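Local coordinates for protein ribonucleoside-diphosphate reductase small chain 2 (Saccharomyces cerevisiae, PDB 1JK0) that helps make deoxyribonucleotides from ribonucleotides as part of ribonucleotide reductase, and is needed for its partner small chain to fold and join the large subunits, at residues Thr236-Pro240 against Lys241-Lys245; Ala162-Glu165 against Arg166-Asn170. All blocks are in the same frame, centred on the assembly; numbering follows the deposited sequence.

Contact 1 (Thr236-Pro240 against Lys241-Lys245); sequences TKPNP and KIIEK
The flat amide of N239 lies alongside the start of the K241 side chain, the two pointing the same way, while the ring of P238 offers its CG to the chain of I243, 4.3 Å from CG1. With CG anti to the backbone N (chi1 -155°), the N239 amide swings to the K241 side and its CB is left against I242, 4.0 Å from I242 CG1. I242 helps by setting CG1 beside its own backbone N, which carries CD1 back to 4.1 Å from N239 CB. N239 is the N-cap of helix 240-258, one of the long helices of the ferritin-like small-chain fold, and P240 is the first residue inside it, a position where a proline costs no helical N-H bond. The first turn closes loosely: E244 N reaches P240 O at 3.5 Å, a weak bond although nearly straight at 175°. P240 O is also bonded to the side chain of N291, so this carbonyl takes the weak E244 bond and a side-chain donor as well. I243 CB sits 3.5 Å from the same oxygen. On the buried side, P238 and I243 both touch F231 of helix 207-232, and I243 also meets V180 of helix 175-188.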
ATOM      1  N   THR B 236      27.672   9.182   6.477  1.00 43.83           N
ATOM      2  CA  THR B 236      28.770   9.110   5.528  1.00 44.79           C
ATOM      3  C   THR B 236      28.275   9.646   4.185  1.00 46.71           C
ATOM      4  O   THR B 236      27.542   8.957   3.471  1.00 47.13           O
ATOM      5  CB  THR B 236      29.207   7.644   5.334  1.00 43.91           C
ATOM      6  OG1 THR B 236      29.135   6.960   6.588  1.00 44.20           O
ATOM      7  CG2 THR B 236      30.620   7.564   4.802  1.00 41.70           C
ATOM      8  N   LYS B 237      28.654  10.872   3.846  1.00 47.96           N
ATOM      9  CA  LYS B 237      28.246  11.451   2.573  1.00 49.97           C
ATOM     10  C   LYS B 237      29.275  11.024   1.524  1.00 52.07           C
ATOM     11  O   LYS B 237      30.407  10.698   1.859  1.00 51.12           O
ATOM     12  CB  LYS B 237      28.223  12.973   2.667  1.00 49.71           C
ATOM     13  CG  LYS B 237      27.426  13.544   3.836  1.00 48.29           C
ATOM     14  CD  LYS B 237      25.948  13.639   3.510  1.00 47.27           C
ATOM     15  CE  LYS B 237      25.240  14.630   4.427  1.00 46.27           C
ATOM     16  NZ  LYS B 237      25.359  14.256   5.864  1.00 44.50           N
ATOM     17  N   PRO B 238      28.887  10.994   0.245  1.00 54.67           N
ATOM     18  CA  PRO B 238      29.837  10.600  -0.800  1.00 56.67           C
ATOM     19  C   PRO B 238      30.651  11.842  -1.152  1.00 58.42           C
ATOM     20  O   PRO B 238      30.356  12.924  -0.642  1.00 58.04           O
ATOM     21  CB  PRO B 238      28.930  10.157  -1.931  1.00 56.63           C
ATOM     22  CG  PRO B 238      27.802  11.149  -1.815  1.00 56.95           C
ATOM     23  CD  PRO B 238      27.545  11.216  -0.320  1.00 55.67           C
ATOM     24  N   ASN B 239      31.656  11.702  -2.017  1.00 60.33           N
ATOM     25  CA  ASN B 239      32.508  12.842  -2.380  1.00 60.48           C
ATOM     26  C   ASN B 239      31.718  13.966  -3.036  1.00 60.56           C
ATOM     27  O   ASN B 239      30.897  13.723  -3.917  1.00 60.45           O
ATOM     28  CB  ASN B 239      33.621  12.404  -3.331  1.00 61.75           C
ATOM     29  CG  ASN B 239      34.835  13.314  -3.257  1.00 62.57           C
ATOM     30  OD1 ASN B 239      35.748  13.083  -2.458  1.00 63.70           O
ATOM     31  ND2 ASN B 239      34.843  14.363  -4.072  1.00 61.41           N
ATOM     32  N   PRO B 240      31.970  15.219  -2.625  1.00 60.70           N
ATOM     33  CA  PRO B 240      31.259  16.371  -3.193  1.00 61.42           C
ATOM     34  C   PRO B 240      31.285  16.464  -4.723  1.00 61.86           C
ATOM     35  O   PRO B 240      30.367  17.025  -5.332  1.00 62.53           O
ATOM     36  CB  PRO B 240      31.942  17.562  -2.520  1.00 60.03           C
ATOM     37  CG  PRO B 240      32.282  17.013  -1.168  1.00 59.98           C
ATOM     38  CD  PRO B 240      32.847  15.642  -1.518  1.00 60.60           C
ATOM     39  N   LYS B 241      32.329  15.914  -5.342  1.00 61.95           N
ATOM     40  CA  LYS B 241      32.453  15.958  -6.800  1.00 61.71           C
ATOM     41  C   LYS B 241      31.481  15.009  -7.497  1.00 60.86           C
ATOM     42  O   LYS B 241      30.859  15.388  -8.490  1.00 60.88           O
ATOM     43  CB  LYS B 241      33.903  15.658  -7.241  1.00 62.41           C
ATOM     44  CG  LYS B 241      34.752  16.916  -7.532  1.00 62.34           C
ATOM     45  CD  LYS B 241      36.161  16.584  -8.055  1.00 62.98           C
ATOM     46  CE  LYS B 241      37.086  16.004  -6.974  1.00 63.20           C
ATOM     47  NZ  LYS B 241      37.580  17.018  -5.986  1.00 61.52           N
ATOM     48  N   ILE B 242      31.345  13.786  -6.981  1.00 60.12           N
ATOM     49  CA  ILE B 242      30.429  12.807  -7.565  1.00 58.56           C
ATOM     50  C   ILE B 242      29.017  13.394  -7.631  1.00 59.64           C
ATOM     51  O   ILE B 242      28.295  13.193  -8.609  1.00 60.94           O
ATOM     52  CB  ILE B 242      30.378  11.507  -6.743  1.00 56.25           C
ATOM     53  CG1 ILE B 242      31.779  10.918  -6.605  1.00 55.14           C
ATOM     54  CG2 ILE B 242      29.469  10.511  -7.425  1.00 55.37           C
ATOM     55  CD1 ILE B 242      31.839   9.658  -5.774  1.00 53.56           C
ATOM     56  N   ILE B 243      28.624  14.116  -6.586  1.00 58.97           N
ATOM     57  CA  ILE B 243      27.311  14.737  -6.555  1.00 59.60           C
ATOM     58  C   ILE B 243      27.179  15.618  -7.788  1.00 60.64           C
ATOM     59  O   ILE B 243      26.345  15.373  -8.664  1.00 59.45           O
ATOM     60  CB  ILE B 243      27.128  15.617  -5.305  1.00 59.28           C
ATOM     61  CG1 ILE B 243      27.214  14.750  -4.050  1.00 58.33           C
ATOM     62  CG2 ILE B 243      25.784  16.338  -5.368  1.00 59.59           C
ATOM     63  CD1 ILE B 243      27.055  15.508  -2.765  1.00 57.42           C
ATOM     64  N   GLU B 244      28.014  16.647  -7.851  1.00 62.21           N
ATOM     65  CA  GLU B 244      27.996  17.550  -8.987  1.00 64.16           C
ATOM     66  C   GLU B 244      28.159  16.764 -10.294  1.00 64.67           C
ATOM     67  O   GLU B 244      27.794  17.249 -11.363  1.00 63.96           O
ATOM     68  CB  GLU B 244      29.110  18.589  -8.853  1.00 64.44           C
ATOM     69  CG  GLU B 244      29.046  19.687  -9.895  1.00 66.57           C
ATOM     70  CD  GLU B 244      30.084  20.767  -9.669  1.00 68.02           C
ATOM     71  OE1 GLU B 244      31.291  20.448  -9.661  1.00 68.29           O
ATOM     72  OE2 GLU B 244      29.691  21.939  -9.500  1.00 69.26           O
ATOM     73  N   LYS B 245      28.702  15.549 -10.206  1.00 65.67           N
ATOM     74  CA  LYS B 245      28.893  14.717 -11.392  1.00 67.08           C
ATOM     75  C   LYS B 245      27.595  14.017 -11.792  1.00 67.72           C
ATOM     76  O   LYS B 245      27.382  13.714 -12.968  1.00 68.27           O
ATOM     77  CB  LYS B 245      29.992  13.666 -11.162  1.00 67.03           C
ATOM     78  CG  LYS B 245      31.429  14.210 -11.191  1.00 67.45           C
ATOM     79  CD  LYS B 245      32.486  13.086 -11.084  1.00 67.20           C
ATOM     80  CE  LYS B 245      32.475  12.164 -12.310  1.00 66.82           C
ATOM     81  NZ  LYS B 245      33.449  11.035 -12.230  1.00 63.96           N
TER

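Contact 2 (Ala162-Glu165 against Arg166-Asn170); sequences AFIE and RWISN
F163 and W167, one turn apart, pack obliquely: W167 CD1 sits 3.8 Å over one face of the phenyl ring, offset toward its rim, with the planes at 59°. F163 holds CG anti to its N (chi1 176°), which turns the ring so that indole CD1 and R166 NH1 approach it from the same side, NH1 obliquely. The arginine chain bends at chi3, bringing NH1 to 3.4 Å from F163 CD2, with F163 CG at the guanidinium edge. The charge itself is answered by E249, in a salt bridge. In the backbone, F163 O takes two N-H groups, W167 N at 3.3 Å, and R166 N at 2.8 Å from above the carbonyl plane. With an alanine at F163, W167 CD1 would probably face a gap and the guanidinium, still bridged to E249, would be less firmly positioned. The other side is looser and more solvent-exposed. Toward N170, S169 N reaches back five residues to I164 O at 2.9 Å, nearly straight at 172°, with S169 OG adding a weak bond to the same oxygen. The carboxylate of E165 merely passes S169 CB. I164 CG2 and I168 CD1 lie side by side, 3.9 Å apart. The aromatic pair is wedged between two helices, meeting I246 of helix 240-258 on one hand and A184 and A181 of helix 175-188 on the other.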
ATOM      1  N   ALA B 162      19.530   5.568 -19.431  1.00 70.82           N
ATOM      2  CA  ALA B 162      20.938   5.242 -19.179  1.00 70.21           C
ATOM      3  C   ALA B 162      21.404   5.836 -17.862  1.00 69.89           C
ATOM      4  O   ALA B 162      22.158   5.202 -17.118  1.00 69.27           O
ATOM      5  CB  ALA B 162      21.815   5.753 -20.315  1.00 70.54           C
ATOM      6  N   PHE B 163      20.953   7.057 -17.590  1.00 69.24           N
ATOM      7  CA  PHE B 163      21.299   7.753 -16.360  1.00 68.66           C
ATOM      8  C   PHE B 163      20.873   6.892 -15.171  1.00 68.25           C
ATOM      9  O   PHE B 163      21.679   6.592 -14.295  1.00 68.36           O
ATOM     10  CB  PHE B 163      20.605   9.116 -16.336  1.00 68.39           C
ATOM     11  CG  PHE B 163      20.816   9.890 -15.065  1.00 67.71           C
ATOM     12  CD1 PHE B 163      19.882   9.832 -14.035  1.00 67.39           C
ATOM     13  CD2 PHE B 163      21.933  10.696 -14.911  1.00 66.67           C
ATOM     14  CE1 PHE B 163      20.056  10.569 -12.873  1.00 66.50           C
ATOM     15  CE2 PHE B 163      22.116  11.435 -13.755  1.00 66.83           C
ATOM     16  CZ  PHE B 163      21.174  11.373 -12.733  1.00 67.34           C
ATOM     17  N   ILE B 164      19.610   6.482 -15.150  1.00 67.51           N
ATOM     18  CA  ILE B 164      19.125   5.639 -14.068  1.00 67.56           C
ATOM     19  C   ILE B 164      19.894   4.314 -14.089  1.00 68.04           C
ATOM     20  O   ILE B 164      20.008   3.629 -13.072  1.00 69.03           O
ATOM     21  CB  ILE B 164      17.605   5.365 -14.202  1.00 66.38           C
ATOM     22  CG1 ILE B 164      16.840   6.687 -14.120  1.00 66.06           C
ATOM     23  CG2 ILE B 164      17.138   4.421 -13.107  1.00 65.49           C
ATOM     24  CD1 ILE B 164      15.328   6.542 -14.250  1.00 67.43           C
ATOM     25  N   GLU B 165      20.431   3.962 -15.253  1.00 68.14           N
ATOM     26  CA  GLU B 165      21.190   2.722 -15.398  1.00 67.65           C
ATOM     27  C   GLU B 165      22.608   2.899 -14.866  1.00 67.18           C
ATOM     28  O   GLU B 165      23.316   1.924 -14.613  1.00 67.09           O
ATOM     29  CB  GLU B 165      21.260   2.314 -16.868  1.00 68.03           C
ATOM     30  CG  GLU B 165      22.027   1.028 -17.105  1.00 68.94           C
ATOM     31  CD  GLU B 165      21.340  -0.169 -16.479  1.00 69.85           C
ATOM     32  OE1 GLU B 165      22.029  -0.974 -15.814  1.00 69.41           O
ATOM     33  OE2 GLU B 165      20.110  -0.306 -16.662  1.00 70.12           O
ATOM     34  N   ARG B 166      23.007   4.154 -14.684  1.00 66.30           N
ATOM     35  CA  ARG B 166      24.349   4.483 -14.218  1.00 65.54           C
ATOM     36  C   ARG B 166      24.518   4.539 -12.697  1.00 64.18           C
ATOM     37  O   ARG B 166      25.328   3.802 -12.129  1.00 63.27           O
ATOM     38  CB  ARG B 166      24.780   5.820 -14.842  1.00 66.43           C
ATOM     39  CG  ARG B 166      26.278   6.100 -14.806  1.00 67.18           C
ATOM     40  CD  ARG B 166      26.629   7.495 -15.342  1.00 68.36           C
ATOM     41  NE  ARG B 166      26.254   7.691 -16.742  1.00 69.72           N
ATOM     42  CZ  ARG B 166      25.108   8.225 -17.156  1.00 70.64           C
ATOM     43  NH1 ARG B 166      24.200   8.629 -16.279  1.00 72.37           N
ATOM     44  NH2 ARG B 166      24.868   8.358 -18.453  1.00 70.07           N
ATOM     45  N   TRP B 167      23.754   5.405 -12.038  1.00 62.73           N
ATOM     46  CA  TRP B 167      23.874   5.556 -10.593  1.00 61.33           C
ATOM     47  C   TRP B 167      22.910   4.742  -9.726  1.00 60.65           C
ATOM     48  O   TRP B 167      23.274   4.328  -8.627  1.00 61.03           O
ATOM     49  CB  TRP B 167      23.754   7.031 -10.219  1.00 61.12           C
ATOM     50  CG  TRP B 167      24.572   7.964 -11.075  1.00 62.13           C
ATOM     51  CD1 TRP B 167      24.159   8.610 -12.200  1.00 62.57           C
ATOM     52  CD2 TRP B 167      25.919   8.400 -10.835  1.00 61.77           C
ATOM     53  NE1 TRP B 167      25.159   9.431 -12.673  1.00 62.60           N
ATOM     54  CE2 TRP B 167      26.249   9.321 -11.853  1.00 61.56           C
ATOM     55  CE3 TRP B 167      26.877   8.105  -9.857  1.00 61.70           C
ATOM     56  CZ2 TRP B 167      27.492   9.949 -11.921  1.00 61.17           C
ATOM     57  CZ3 TRP B 167      28.117   8.733  -9.926  1.00 60.88           C
ATOM     58  CH2 TRP B 167      28.410   9.645 -10.952  1.00 61.31           C
ATOM     59  N   ILE B 168      21.690   4.504 -10.206  1.00 59.48           N
ATOM     60  CA  ILE B 168      20.698   3.752  -9.433  1.00 57.71           C
ATOM     61  C   ILE B 168      20.679   2.233  -9.642  1.00 58.45           C
ATOM     62  O   ILE B 168      20.798   1.474  -8.683  1.00 57.97           O
ATOM     63  CB  ILE B 168      19.262   4.251  -9.714  1.00 55.77           C
ATOM     64  CG1 ILE B 168      19.151   5.744  -9.432  1.00 52.49           C
ATOM     65  CG2 ILE B 168      18.268   3.465  -8.870  1.00 53.70           C
ATOM     66  CD1 ILE B 168      17.786   6.295  -9.764  1.00 53.70           C
ATOM     67  N   SER B 169      20.503   1.797 -10.889  1.00 59.75           N
ATOM     68  CA  SER B 169      20.427   0.364 -11.207  1.00 61.56           C
ATOM     69  C   SER B 169      21.761  -0.363 -11.070  1.00 62.29           C
ATOM     70  O   SER B 169      21.813  -1.490 -10.572  1.00 61.43           O
ATOM     71  CB  SER B 169      19.879   0.163 -12.625  1.00 61.18           C
ATOM     72  OG  SER B 169      18.579   0.716 -12.756  1.00 61.84           O
ATOM     73  N   ASN B 170      22.832   0.290 -11.518  1.00 63.35           N
ATOM     74  CA  ASN B 170      24.180  -0.268 -11.453  1.00 64.06           C
ATOM     75  C   ASN B 170      24.493  -0.826 -10.066  1.00 64.92           C
ATOM     76  O   ASN B 170      24.329  -0.143  -9.056  1.00 65.69           O
ATOM     77  CB  ASN B 170      25.205   0.812 -11.851  1.00 63.67           C
ATOM     78  CG  ASN B 170      26.629   0.450 -11.458  1.00 62.30           C
ATOM     79  OD1 ASN B 170      27.029  -0.709 -11.539  1.00 61.43           O
ATOM     80  ND2 ASN B 170      27.404   1.449 -11.046  1.00 60.96           N
TER

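In the fold
Both contacts are partly buried: contact 1 is at the start of helix 240-258, whereas contact 2 runs from helix 155-166 into the loop that follows. Contact 1 lies farther out, its centre about 20 Å from the centre of the chain, against about 15 Å for the centre of contact 2. Their apolar sides face the same neighbour, helix 175-188, and they meet directly where I242 CG2 packs on W167 CZ3 at 3.4 Å. The chemistry differs with the place. Contact 1 relies on prolines, isoleucines and a weakly bonded first turn; contact 2 combines an aromatic pair with an arginine. The salt bridge from R166 to E249 ties contact 2 to the helix that contact 1 begins.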